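Local structure of Abbfa_003403 (Acinetobacter baumannii, 4ZXH) at residues 518-523 against 551-556; 527-532 against 578-583; 1053-1058 against 1092-1097; 1096-1101 against 1116-1121. The protein is a four-domain nonribosomal peptide synthetase that probably adenylates an amino acid, carries it on phosphopantetheine, condenses it with a partner and releases the product through a thioesterase. One frame throughout, in Å; residues are numbered along the deposited sequence.

From the N terminus, residues 518-523 come first and residues 527-532 second; the chain then returns with 551-556, closing the loop of interaction 1, and with 578-583, closing that of interaction 2. The two loops therefore cross, and the centres of the two contacts lie about 10 Å apart. Together they join two helices, a turn and the parallel sheet of residues 533-600 in the adenylation part. The second pair lies far off, with the centres of interactions 1 and 3 about 93 Å apart. Here residues 1053-1058 meet 1092-1097, closing interaction 3 at the edge of the thioesterase sheet. Interaction 4 starts on that same strand end, sharing Ile1096 and Gln1097, and closes a short loop against helix 1111-1125.

Interaction 1: residues 518-523 against 551-556; sequences GIAEYL and IWAAGA
Leu523, Ile551 and three alanines make a contact of aliphatic side chains, and the flat groups of the two segments, Tyr522 and Trp552, are turned to other neighbours. The indole of Trp552 meets His641 edge-to-face and Phe618 with planes at about 60°, while its NE1 donates to Ala622 O. The phenol ring of Tyr522 meets His526 edge-to-face. Between the helices, Ala520 CB faces Ala553 CB at 4.1 Å, and Ala554, just past the end of its helix, brings CB within 4.1 Å of Ala520 O. These short side chains permit a close backbone approach, 5.0 Å between the CA atoms of Ala520 and Ala554. The pair illustrates how helices covering one sheet of an adenylation domain pack on each other: helix 543-553 is the connection of a beta-alpha-beta crossover between strands 533-537 and 557-560, and helix 509-525 lies next to it. Although CB of Ile551 heads away from Leu523, its CG1 stands anti to the carbonyl carbon (chi1 -68°) and comes within 3.7 Å of Leu523 CD1, the two side chains crossing at a slant. Gly555, with positive phi, ends helix 543-553 in a Schellman motif, where Ala556 N bonds to Ile551 O at 3.0 Å.

Interaction 2: residues 527-532 against 578-583; sequences GITQGD and EPKVIL
Lys580 and Asp532 form a salt bridge, NZ to OD2 at 2.7 Å, where the loop after helix 509-525 turns into strand 533-537 of the parallel sheet in the adenylation domain. The ammonium group also makes a weak hydrogen bond to Gly527 O, at 3.3 Å, so one lysine spans both ends of the loop. It gets there by bending: the chain leaves the backbone with CG anti to N, then folds at chi2 (71°) and again at chi4. The methylenes thus curl past Ile528, whose CD1 lies 3.5 Å from Lys580 CG and 3.8 Å from Val581 CG1. Ile528 and Lys580 run past each other in opposite senses, whereas Ile528 and Val581 meet almost at right angles.

The next shell sets these groups in place. A type II turn from Thr529 to Asp532, closed by Asp532 N bonding to Thr529 O at 3.1 Å, puts Gly531 at its positive-phi corner. Gly527 is the C-prime residue of the Schellman motif ending helix 509-525, in which Ile528 N reaches back to Leu523 O. Further out, backbone bonds tie Lys580 to Arg533, Val581 to Gly535 and Asp532 to Ala557, lining up the strands that follow the pair. Ile528 also rests on Val534 and Ala556.

The carboxylate is held across its plane: Asp532 OD2 takes Lys580 NZ from one face and, from the opposite face, Thr529 N at 2.9 Å in a nearly straight hydrogen bond (N-H...O 169°).

Interaction 3: residues 1053-1058 against 1092-1097; sequences SIVIEL and TLRAIQ
Glu1057 leaves its strand with CG anti to the backbone N (chi1 -175°), and Arg1094 with CG anti to the carbonyl carbon; both chains then extend side by side in the same direction. Their ends form a salt bridge in which Glu1057 OE1 receives Arg1094 NE at 2.7 Å and, weakly, NH2 at 3.1 Å. The oxygen lies in the guanidinium plane, yet the donor NE stands above the carboxylate plane, the two planes being 49° apart. Thr1092 CG2 covers one guanidinium face near its rim, and Glu1057 OE2 pairs with Arg1060. Glu1057 and Arg1094 are a non-hydrogen-bonded pair of the antiparallel strands 1055-1057 and 1093-1096, the former at the edge of the mixed sheet of the thioesterase, an alpha/beta-hydrolase fold. Ile1056 and Ala1095 form the hydrogen-bonded pair: Ile1056 N meets Ala1095 O at 3.0 Å, and Ala1095 N returns to Ile1056 O at 3.1 Å. Beyond it, Gln1097 N bonds to Ile1054 O at 2.9 Å. Val1055 and Ile1096 share a face with the salt bridge, which lies beneath helix 1111-1125. On the other face Ile1056 CG2 lies 3.9 Å from Ala1095 CB, and Ile1056 and Leu1058 touch helix 977-990.

Interaction 4: residues 1096-1101 against 1116-1121; sequences IQSPGL and TLYIAE
Tyr1118 presents one ring face to Ile1096. The methyl CG2 of Ile1096 sits over the middle of the ring, 4.0 Å from the centroid and 6° off the normal, a CH-pi contact; the two side chains point in opposite directions as they pass. Tyr1118 CG is anti to the carbonyl carbon (chi1 -65°), which sends the ring out from helix 1111-1125 across the end of strand 1093-1096. At the ring edge, near its plane, Pro1099 CD lies 4.1 Å from Tyr1118 CE1 and 3.8 Å from its OH. On the neighbouring residue of the helix, Leu1117 CD2 meets Pro1099 CG at 4.0 Å, those side chains also running in opposite senses. The arrangement belongs to a beta-alpha-beta crossover of the thioesterase domain, in which the helix links strand 1093-1096 to strand 1131-1136, and Ile1146 of helix 1138-1152 also touches Tyr1118. Ser1098 OG accepts Gly1100 N at 3.0 Å, an ST turn. A water bridges Ser1098 OG, at 2.8 Å, to Tyr1118 OH, at 3.0 Å. Aliphatic groups thus meet the ring on one face and at its edge, and probably limit its turning, while its hydroxyl has polar partners in His1071 NE2 and the water, which would hold the end of the side chain in place.

Interaction 1: residues 518-523 against 551-556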
loop_
_atom_site.group_PDB
_atom_site.type_symbol
_atom_site.label_atom_id
_atom_site.label_comp_id
_atom_site.label_asym_id
_atom_site.label_seq_id
_atom_site.Cartn_x
_atom_site.Cartn_y
_atom_site.Cartn_z
ATOM N N GLY A 518 -20.717 -13.148 -56.899
ATOM C CA GLY A 518 -20.711 -11.932 -57.694
ATOM C C GLY A 518 -19.537 -11.019 -57.395
ATOM O O GLY A 518 -19.038 -10.322 -58.284
ATOM N N ILE A 519 -19.091 -11.021 -56.142
ATOM C CA ILE A 519 -17.953 -10.202 -55.753
ATOM C C ILE A 519 -16.659 -10.883 -56.187
ATOM O O ILE A 519 -15.693 -10.227 -56.588
ATOM C CB ILE A 519 -17.956 -9.939 -54.244
ATOM C CG1 ILE A 519 -19.171 -9.085 -53.872
ATOM C CG2 ILE A 519 -16.682 -9.227 -53.795
ATOM C CD1 ILE A 519 -19.227 -8.755 -52.405
ATOM N N ALA A 520 -16.647 -12.205 -56.144
ATOM C CA ALA A 520 -15.475 -12.933 -56.603
ATOM C C ALA A 520 -15.287 -12.691 -58.095
ATOM O O ALA A 520 -14.185 -12.400 -58.563
ATOM C CB ALA A 520 -15.610 -14.412 -56.304
ATOM N N GLU A 521 -16.382 -12.781 -58.838
ATOM C CA GLU A 521 -16.323 -12.623 -60.282
ATOM C C GLU A 521 -16.025 -11.180 -60.679
ATOM O O GLU A 521 -15.283 -10.944 -61.624
ATOM C CB GLU A 521 -17.624 -13.105 -60.925
ATOM C CG GLU A 521 -17.670 -12.987 -62.446
ATOM C CD GLU A 521 -16.542 -13.725 -63.173
ATOM O OE1 GLU A 521 -15.897 -14.623 -62.578
ATOM O OE2 GLU A 521 -16.309 -13.402 -64.361
ATOM N N TYR A 522 -16.578 -10.216 -59.958
ATOM C CA TYR A 522 -16.242 -8.821 -60.212
ATOM C C TYR A 522 -14.728 -8.597 -60.102
ATOM O O TYR A 522 -14.118 -7.942 -60.959
ATOM C CB TYR A 522 -16.984 -7.925 -59.235
ATOM C CG TYR A 522 -16.978 -6.444 -59.570
ATOM C CD1 TYR A 522 -17.479 -5.987 -60.774
ATOM C CD2 TYR A 522 -16.533 -5.495 -58.645
ATOM C CE1 TYR A 522 -17.510 -4.640 -61.078
ATOM C CE2 TYR A 522 -16.559 -4.133 -58.945
ATOM C CZ TYR A 522 -17.052 -3.720 -60.167
ATOM O OH TYR A 522 -17.092 -2.383 -60.496
ATOM N N LEU A 523 -14.121 -9.165 -59.058
ATOM C CA LEU A 523 -12.695 -8.990 -58.826
ATOM C C LEU A 523 -11.857 -9.706 -59.904
ATOM O O LEU A 523 -10.912 -9.136 -60.451
ATOM C CB LEU A 523 -12.326 -9.490 -57.426
ATOM C CG LEU A 523 -12.869 -8.701 -56.226
ATOM C CD1 LEU A 523 -12.648 -9.446 -54.900
ATOM C CD2 LEU A 523 -12.225 -7.327 -56.163
ATOM N N ILE A 551 -13.504 -11.830 -51.624
ATOM C CA ILE A 551 -12.076 -11.621 -51.833
ATOM C C ILE A 551 -11.307 -12.928 -51.660
ATOM O O ILE A 551 -10.417 -13.251 -52.443
ATOM C CB ILE A 551 -11.530 -10.575 -50.869
ATOM C CG1 ILE A 551 -12.088 -9.198 -51.210
ATOM C CG2 ILE A 551 -10.017 -10.533 -50.940
ATOM C CD1 ILE A 551 -11.969 -8.225 -50.059
ATOM N N TRP A 552 -11.661 -13.686 -50.634
ATOM C CA TRP A 552 -11.033 -14.972 -50.417
ATOM C C TRP A 552 -11.311 -15.935 -51.559
ATOM O O TRP A 552 -10.436 -16.690 -51.963
ATOM C CB TRP A 552 -11.504 -15.584 -49.104
ATOM C CG TRP A 552 -10.858 -14.963 -47.916
ATOM C CD1 TRP A 552 -9.811 -14.079 -47.913
ATOM C CD2 TRP A 552 -11.213 -15.168 -46.549
ATOM N NE1 TRP A 552 -9.503 -13.724 -46.624
ATOM C CE2 TRP A 552 -10.347 -14.380 -45.774
ATOM C CE3 TRP A 552 -12.183 -15.937 -45.911
ATOM C CZ2 TRP A 552 -10.422 -14.349 -44.398
ATOM C CZ3 TRP A 552 -12.259 -15.893 -44.547
ATOM C CH2 TRP A 552 -11.391 -15.102 -43.806
ATOM N N ALA A 553 -12.529 -15.904 -52.084
ATOM C CA ALA A 553 -12.922 -16.872 -53.097
ATOM C C ALA A 553 -12.210 -16.603 -54.422
ATOM O O ALA A 553 -12.086 -17.496 -55.263
ATOM C CB ALA A 553 -14.414 -16.862 -53.283
ATOM N N ALA A 554 -11.729 -15.375 -54.590
ATOM C CA ALA A 554 -10.953 -15.012 -55.770
ATOM C C ALA A 554 -9.484 -15.304 -55.515
ATOM O O ALA A 554 -8.619 -14.963 -56.324
ATOM C CB ALA A 554 -11.157 -13.544 -56.125
ATOM N N GLY A 555 -9.215 -15.933 -54.375
ATOM C CA GLY A 555 -7.872 -16.333 -53.997
ATOM C C GLY A 555 -7.014 -15.210 -53.441
ATOM O O GLY A 555 -5.807 -15.399 -53.260
ATOM N N ALA A 556 -7.618 -14.050 -53.166
ATOM C CA ALA A 556 -6.846 -12.898 -52.700
ATOM C C ALA A 556 -6.865 -12.767 -51.177
ATOM O O ALA A 556 -7.571 -13.502 -50.478
ATOM C CB ALA A 556 -7.360 -11.617 -53.341
#

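Interaction 2: residues 527-532 against 578-583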
loop_
_atom_site.group_PDB
_atom_site.type_symbol
_atom_site.label_atom_id
_atom_site.label_comp_id
_atom_site.label_asym_id
_atom_site.label_seq_id
_atom_site.Cartn_x
_atom_site.Cartn_y
_atom_site.Cartn_z
ATOM N N GLY A 527 -9.091 -8.023 -62.844
ATOM C CA GLY A 527 -7.652 -8.168 -62.747
ATOM C C GLY A 527 -7.133 -8.848 -61.502
ATOM O O GLY A 527 -5.934 -9.065 -61.392
ATOM N N ILE A 528 -8.018 -9.183 -60.569
ATOM C CA ILE A 528 -7.592 -9.825 -59.322
ATOM C C ILE A 528 -7.301 -11.304 -59.490
ATOM O O ILE A 528 -8.166 -12.089 -59.870
ATOM C CB ILE A 528 -8.629 -9.658 -58.202
ATOM C CG1 ILE A 528 -8.831 -8.176 -57.901
ATOM C CG2 ILE A 528 -8.147 -10.348 -56.947
ATOM C CD1 ILE A 528 -7.540 -7.451 -57.715
ATOM N N THR A 529 -6.062 -11.670 -59.195
ATOM C CA THR A 529 -5.567 -13.021 -59.413
ATOM C C THR A 529 -5.179 -13.578 -58.048
ATOM O O THR A 529 -5.007 -12.814 -57.111
ATOM C CB THR A 529 -4.345 -13.039 -60.366
ATOM O OG1 THR A 529 -3.139 -12.794 -59.620
ATOM C CG2 THR A 529 -4.477 -11.966 -61.439
ATOM N N GLN A 530 -5.035 -14.894 -57.936
ATOM C CA GLN A 530 -4.626 -15.508 -56.683
ATOM C C GLN A 530 -3.358 -14.858 -56.114
ATOM O O GLN A 530 -2.409 -14.551 -56.845
ATOM C CB GLN A 530 -4.413 -17.014 -56.870
ATOM C CG GLN A 530 -4.015 -17.722 -55.580
ATOM C CD GLN A 530 -4.026 -19.228 -55.713
ATOM O OE1 GLN A 530 -4.428 -19.764 -56.746
ATOM N NE2 GLN A 530 -3.582 -19.923 -54.666
ATOM N N GLY A 531 -3.366 -14.609 -54.806
ATOM C CA GLY A 531 -2.226 -14.006 -54.152
ATOM C C GLY A 531 -2.228 -12.489 -54.112
ATOM O O GLY A 531 -1.370 -11.881 -53.478
ATOM N N ASP A 532 -3.174 -11.859 -54.794
ATOM C CA ASP A 532 -3.184 -10.407 -54.813
ATOM C C ASP A 532 -3.668 -9.880 -53.468
ATOM O O ASP A 532 -4.339 -10.591 -52.693
ATOM C CB ASP A 532 -4.048 -9.874 -55.959
ATOM C CG ASP A 532 -3.370 -10.026 -57.340
ATOM O OD1 ASP A 532 -2.169 -10.400 -57.397
ATOM O OD2 ASP A 532 -4.040 -9.763 -58.370
ATOM N N GLU A 578 1.050 -2.057 -50.686
ATOM C CA GLU A 578 1.079 -2.057 -52.150
ATOM C C GLU A 578 -0.049 -2.877 -52.774
ATOM O O GLU A 578 0.213 -3.762 -53.577
ATOM C CB GLU A 578 2.428 -2.577 -52.641
ATOM C CG GLU A 578 3.594 -1.742 -52.134
ATOM C CD GLU A 578 4.959 -2.347 -52.428
ATOM O OE1 GLU A 578 5.043 -3.571 -52.675
ATOM O OE2 GLU A 578 5.951 -1.589 -52.405
ATOM N N PRO A 579 -1.309 -2.574 -52.417
ATOM C CA PRO A 579 -2.438 -3.401 -52.864
ATOM C C PRO A 579 -2.762 -3.250 -54.348
ATOM O O PRO A 579 -2.541 -2.188 -54.951
ATOM C CB PRO A 579 -3.602 -2.896 -52.007
ATOM C CG PRO A 579 -3.259 -1.473 -51.713
ATOM C CD PRO A 579 -1.759 -1.344 -51.736
ATOM N N LYS A 580 -3.286 -4.323 -54.929
ATOM C CA LYS A 580 -3.641 -4.349 -56.343
ATOM C C LYS A 580 -4.763 -3.375 -56.624
ATOM O O LYS A 580 -4.773 -2.708 -57.647
ATOM C CB LYS A 580 -4.069 -5.755 -56.761
ATOM C CG LYS A 580 -4.411 -5.909 -58.227
ATOM C CD LYS A 580 -3.164 -5.815 -59.074
ATOM C CE LYS A 580 -3.294 -6.584 -60.392
ATOM N NZ LYS A 580 -2.985 -8.040 -60.217
ATOM N N VAL A 581 -5.715 -3.323 -55.697
ATOM C CA VAL A 581 -6.934 -2.556 -55.865
ATOM C C VAL A 581 -7.467 -2.215 -54.482
ATOM O O VAL A 581 -7.091 -2.856 -53.500
ATOM C CB VAL A 581 -7.999 -3.345 -56.687
ATOM C CG1 VAL A 581 -8.727 -4.350 -55.812
ATOM C CG2 VAL A 581 -8.997 -2.410 -57.316
ATOM N N ILE A 582 -8.316 -1.194 -54.396
ATOM C CA ILE A 582 -9.049 -0.888 -53.158
ATOM C C ILE A 582 -10.538 -1.093 -53.413
ATOM O O ILE A 582 -11.123 -0.406 -54.260
ATOM C CB ILE A 582 -8.803 0.562 -52.676
ATOM C CG1 ILE A 582 -7.348 0.756 -52.225
ATOM C CG2 ILE A 582 -9.771 0.933 -51.567
ATOM C CD1 ILE A 582 -6.955 2.214 -52.087
ATOM N N LEU A 583 -11.136 -2.064 -52.725
ATOM C CA LEU A 583 -12.557 -2.358 -52.910
ATOM C C LEU A 583 -13.316 -1.539 -51.892
ATOM O O LEU A 583 -13.152 -1.724 -50.691
ATOM C CB LEU A 583 -12.851 -3.858 -52.753
ATOM C CG LEU A 583 -14.299 -4.362 -52.890
ATOM C CD1 LEU A 583 -14.840 -4.329 -54.320
ATOM C CD2 LEU A 583 -14.431 -5.758 -52.291
#

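Interaction 3: residues 1053-1058 against 1092-1097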
loop_
_atom_site.group_PDB
_atom_site.type_symbol
_atom_site.label_atom_id
_atom_site.label_comp_id
_atom_site.label_asym_id
_atom_site.label_seq_id
_atom_site.Cartn_x
_atom_site.Cartn_y
_atom_site.Cartn_z
ATOM N N SER A 1053 -7.867 21.416 27.627
ATOM C CA SER A 1053 -7.633 22.437 28.630
ATOM C C SER A 1053 -7.592 23.826 27.950
ATOM O O SER A 1053 -7.269 23.942 26.762
ATOM C CB SER A 1053 -6.331 22.138 29.387
ATOM O OG SER A 1053 -5.993 23.191 30.280
ATOM N N ILE A 1054 -7.926 24.878 28.687
ATOM C CA ILE A 1054 -7.819 26.225 28.133
ATOM C C ILE A 1054 -6.399 26.771 28.251
ATOM O O ILE A 1054 -6.107 27.870 27.781
ATOM C CB ILE A 1054 -8.803 27.203 28.807
ATOM C CG1 ILE A 1054 -8.398 27.505 30.250
ATOM C CG2 ILE A 1054 -10.231 26.671 28.733
ATOM C CD1 ILE A 1054 -9.370 28.440 30.934
ATOM N N VAL A 1055 -5.516 25.992 28.865
ATOM C CA VAL A 1055 -4.088 26.311 28.902
ATOM C C VAL A 1055 -3.304 25.456 27.911
ATOM O O VAL A 1055 -3.392 24.220 27.917
ATOM C CB VAL A 1055 -3.473 26.097 30.301
ATOM C CG1 VAL A 1055 -2.002 26.454 30.268
ATOM C CG2 VAL A 1055 -4.199 26.914 31.362
ATOM N N ILE A 1056 -2.545 26.132 27.056
ATOM C CA ILE A 1056 -1.650 25.478 26.102
ATOM C C ILE A 1056 -0.226 25.856 26.485
ATOM O O ILE A 1056 0.083 27.041 26.647
ATOM C CB ILE A 1056 -1.989 25.888 24.625
ATOM C CG1 ILE A 1056 -1.004 25.306 23.623
ATOM C CG2 ILE A 1056 -2.008 27.363 24.475
ATOM C CD1 ILE A 1056 -0.773 23.837 23.806
ATOM N N GLU A 1057 0.638 24.867 26.693
ATOM C CA GLU A 1057 2.020 25.200 27.028
ATOM C C GLU A 1057 2.859 25.272 25.752
ATOM O O GLU A 1057 3.164 24.247 25.158
ATOM C CB GLU A 1057 2.607 24.197 28.022
ATOM C CG GLU A 1057 4.016 24.559 28.520
ATOM C CD GLU A 1057 4.399 23.876 29.845
ATOM O OE1 GLU A 1057 3.614 23.928 30.821
ATOM O OE2 GLU A 1057 5.477 23.248 29.895
ATOM N N LEU A 1058 3.203 26.494 25.332
ATOM C CA LEU A 1058 3.970 26.722 24.104
ATOM C C LEU A 1058 5.456 26.388 24.273
ATOM O O LEU A 1058 6.139 26.080 23.314
ATOM C CB LEU A 1058 3.821 28.171 23.653
ATOM C CG LEU A 1058 2.392 28.527 23.241
ATOM C CD1 LEU A 1058 2.229 29.999 22.909
ATOM C CD2 LEU A 1058 2.002 27.699 22.062
ATOM N N THR A 1092 9.591 29.181 30.182
ATOM C CA THR A 1092 8.277 28.582 30.013
ATOM C C THR A 1092 7.266 29.649 29.567
ATOM O O THR A 1092 7.214 30.745 30.137
ATOM C CB THR A 1092 7.805 27.916 31.325
ATOM O OG1 THR A 1092 8.772 26.935 31.738
ATOM C CG2 THR A 1092 6.426 27.273 31.168
ATOM N N LEU A 1093 6.505 29.329 28.518
ATOM C CA LEU A 1093 5.419 30.175 28.016
ATOM C C LEU A 1093 4.111 29.396 28.030
ATOM O O LEU A 1093 4.039 28.264 27.516
ATOM C CB LEU A 1093 5.674 30.641 26.593
ATOM C CG LEU A 1093 7.022 31.233 26.293
ATOM C CD1 LEU A 1093 7.092 31.474 24.788
ATOM C CD2 LEU A 1093 7.159 32.510 27.099
ATOM N N ARG A 1094 3.081 30.014 28.594
ATOM C CA ARG A 1094 1.757 29.421 28.631
ATOM C C ARG A 1094 0.764 30.452 28.157
ATOM O O ARG A 1094 0.903 31.635 28.446
ATOM C CB ARG A 1094 1.417 28.945 30.036
ATOM C CG ARG A 1094 2.481 28.055 30.621
ATOM C CD ARG A 1094 1.953 27.243 31.782
ATOM N NE ARG A 1094 2.876 26.181 32.150
ATOM C CZ ARG A 1094 3.520 26.143 33.302
ATOM N NH1 ARG A 1094 3.321 27.106 34.191
ATOM N NH2 ARG A 1094 4.346 25.138 33.568
ATOM N N ALA A 1095 -0.225 30.005 27.404
ATOM C CA ALA A 1095 -1.203 30.901 26.812
ATOM C C ALA A 1095 -2.569 30.345 27.126
ATOM O O ALA A 1095 -2.722 29.130 27.283
ATOM C CB ALA A 1095 -1.003 31.033 25.291
ATOM N N ILE A 1096 -3.558 31.225 27.222
ATOM C CA ILE A 1096 -4.885 30.787 27.604
ATOM C C ILE A 1096 -5.933 31.156 26.568
ATOM O O ILE A 1096 -6.149 32.332 26.272
ATOM C CB ILE A 1096 -5.266 31.368 28.954
ATOM C CG1 ILE A 1096 -4.307 30.828 30.019
ATOM C CG2 ILE A 1096 -6.714 31.048 29.276
ATOM C CD1 ILE A 1096 -4.714 31.123 31.443
ATOM N N GLN A 1097 -6.576 30.141 26.001
ATOM C CA GLN A 1097 -7.700 30.375 25.101
ATOM C C GLN A 1097 -9.019 30.459 25.899
ATOM O O GLN A 1097 -9.106 29.983 27.025
ATOM C CB GLN A 1097 -7.779 29.261 24.057
ATOM C CG GLN A 1097 -8.192 27.944 24.648
ATOM C CD GLN A 1097 -8.125 26.834 23.645
ATOM O OE1 GLN A 1097 -7.986 27.069 22.442
ATOM N NE2 GLN A 1097 -8.185 25.603 24.135
#

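Interaction 4: residues 1096-1101 against 1116-1121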
loop_
_atom_site.group_PDB
_atom_site.type_symbol
_atom_site.label_atom_id
_atom_site.label_comp_id
_atom_site.label_asym_id
_atom_site.label_seq_id
_atom_site.Cartn_x
_atom_site.Cartn_y
_atom_site.Cartn_z
ATOM N N ILE A 1096 -3.558 31.225 27.222
ATOM C CA ILE A 1096 -4.885 30.787 27.604
ATOM C C ILE A 1096 -5.933 31.156 26.568
ATOM O O ILE A 1096 -6.149 32.332 26.272
ATOM C CB ILE A 1096 -5.266 31.368 28.954
ATOM C CG1 ILE A 1096 -4.307 30.828 30.019
ATOM C CG2 ILE A 1096 -6.714 31.048 29.276
ATOM C CD1 ILE A 1096 -4.714 31.123 31.443
ATOM N N GLN A 1097 -6.576 30.141 26.001
ATOM C CA GLN A 1097 -7.700 30.375 25.101
ATOM C C GLN A 1097 -9.019 30.459 25.899
ATOM O O GLN A 1097 -9.106 29.983 27.025
ATOM C CB GLN A 1097 -7.779 29.261 24.057
ATOM C CG GLN A 1097 -8.192 27.944 24.648
ATOM C CD GLN A 1097 -8.125 26.834 23.645
ATOM O OE1 GLN A 1097 -7.986 27.069 22.442
ATOM N NE2 GLN A 1097 -8.185 25.603 24.135
ATOM N N SER A 1098 -10.047 31.052 25.317
ATOM C CA SER A 1098 -11.341 31.109 25.995
ATOM C C SER A 1098 -12.073 29.760 26.004
ATOM O O SER A 1098 -12.083 29.033 25.004
ATOM C CB SER A 1098 -12.217 32.177 25.335
ATOM O OG SER A 1098 -13.542 32.112 25.808
ATOM N N PRO A 1099 -12.697 29.422 27.135
ATOM C CA PRO A 1099 -13.585 28.246 27.196
ATOM C C PRO A 1099 -14.660 28.285 26.095
ATOM O O PRO A 1099 -15.125 27.255 25.609
ATOM C CB PRO A 1099 -14.235 28.356 28.582
ATOM C CG PRO A 1099 -13.284 29.167 29.396
ATOM C CD PRO A 1099 -12.609 30.126 28.425
ATOM N N GLY A 1100 -15.041 29.492 25.697
ATOM C CA GLY A 1100 -16.017 29.651 24.644
ATOM C C GLY A 1100 -15.682 28.929 23.342
ATOM O O GLY A 1100 -16.590 28.642 22.549
ATOM N N LEU A 1101 -14.397 28.649 23.102
ATOM C CA LEU A 1101 -13.998 28.004 21.854
ATOM C C LEU A 1101 -14.284 26.504 21.866
ATOM O O LEU A 1101 -14.274 25.867 20.810
ATOM C CB LEU A 1101 -12.519 28.226 21.561
ATOM C CG LEU A 1101 -11.994 29.627 21.227
ATOM C CD1 LEU A 1101 -10.533 29.566 20.728
ATOM C CD2 LEU A 1101 -12.893 30.386 20.246
ATOM N N THR A 1116 -10.776 36.212 37.272
ATOM C CA THR A 1116 -10.885 35.273 38.376
ATOM C C THR A 1116 -10.788 33.827 37.892
ATOM O O THR A 1116 -10.053 33.022 38.451
ATOM C CB THR A 1116 -12.210 35.444 39.143
ATOM O OG1 THR A 1116 -12.283 36.765 39.686
ATOM C CG2 THR A 1116 -12.306 34.426 40.269
ATOM N N LEU A 1117 -11.538 33.504 36.844
ATOM C CA LEU A 1117 -11.527 32.155 36.294
ATOM C C LEU A 1117 -10.129 31.740 35.849
ATOM O O LEU A 1117 -9.679 30.631 36.162
ATOM C CB LEU A 1117 -12.485 32.049 35.110
ATOM C CG LEU A 1117 -12.499 30.651 34.496
ATOM C CD1 LEU A 1117 -13.089 29.704 35.522
ATOM C CD2 LEU A 1117 -13.266 30.599 33.176
ATOM N N TYR A 1118 -9.452 32.631 35.119
ATOM C CA TYR A 1118 -8.116 32.340 34.589
ATOM C C TYR A 1118 -7.095 32.251 35.719
ATOM O O TYR A 1118 -6.249 31.351 35.716
ATOM C CB TYR A 1118 -7.671 33.390 33.557
ATOM C CG TYR A 1118 -8.514 33.416 32.300
ATOM C CD1 TYR A 1118 -9.433 32.403 32.025
ATOM C CD2 TYR A 1118 -8.395 34.449 31.387
ATOM C CE1 TYR A 1118 -10.203 32.421 30.897
ATOM C CE2 TYR A 1118 -9.169 34.472 30.230
ATOM C CZ TYR A 1118 -10.072 33.461 30.002
ATOM O OH TYR A 1118 -10.843 33.501 28.865
ATOM N N ILE A 1119 -7.180 33.176 36.679
ATOM C CA ILE A 1119 -6.294 33.152 37.843
ATOM C C ILE A 1119 -6.335 31.808 38.566
ATOM O O ILE A 1119 -5.294 31.268 38.923
ATOM C CB ILE A 1119 -6.631 34.266 38.841
ATOM C CG1 ILE A 1119 -5.991 35.573 38.389
ATOM C CG2 ILE A 1119 -6.103 33.928 40.206
ATOM C CD1 ILE A 1119 -6.389 36.758 39.225
ATOM N N ALA A 1120 -7.526 31.255 38.760
ATOM C CA ALA A 1120 -7.638 29.923 39.352
ATOM C C ALA A 1120 -6.939 28.878 38.479
ATOM O O ALA A 1120 -6.237 28.016 39.004
ATOM C CB ALA A 1120 -9.090 29.548 39.571
ATOM N N GLU A 1121 -7.114 28.950 37.157
ATOM C CA GLU A 1121 -6.385 28.037 36.263
ATOM C C GLU A 1121 -4.863 28.200 36.392
ATOM O O GLU A 1121 -4.129 27.214 36.361
ATOM C CB GLU A 1121 -6.806 28.232 34.798
ATOM C CG GLU A 1121 -8.027 27.401 34.369
ATOM C CD GLU A 1121 -7.767 25.888 34.364
ATOM O OE1 GLU A 1121 -6.742 25.454 33.787
ATOM O OE2 GLU A 1121 -8.583 25.129 34.938
HETATM O O HOH W 1 -13.710 33.643 28.144
#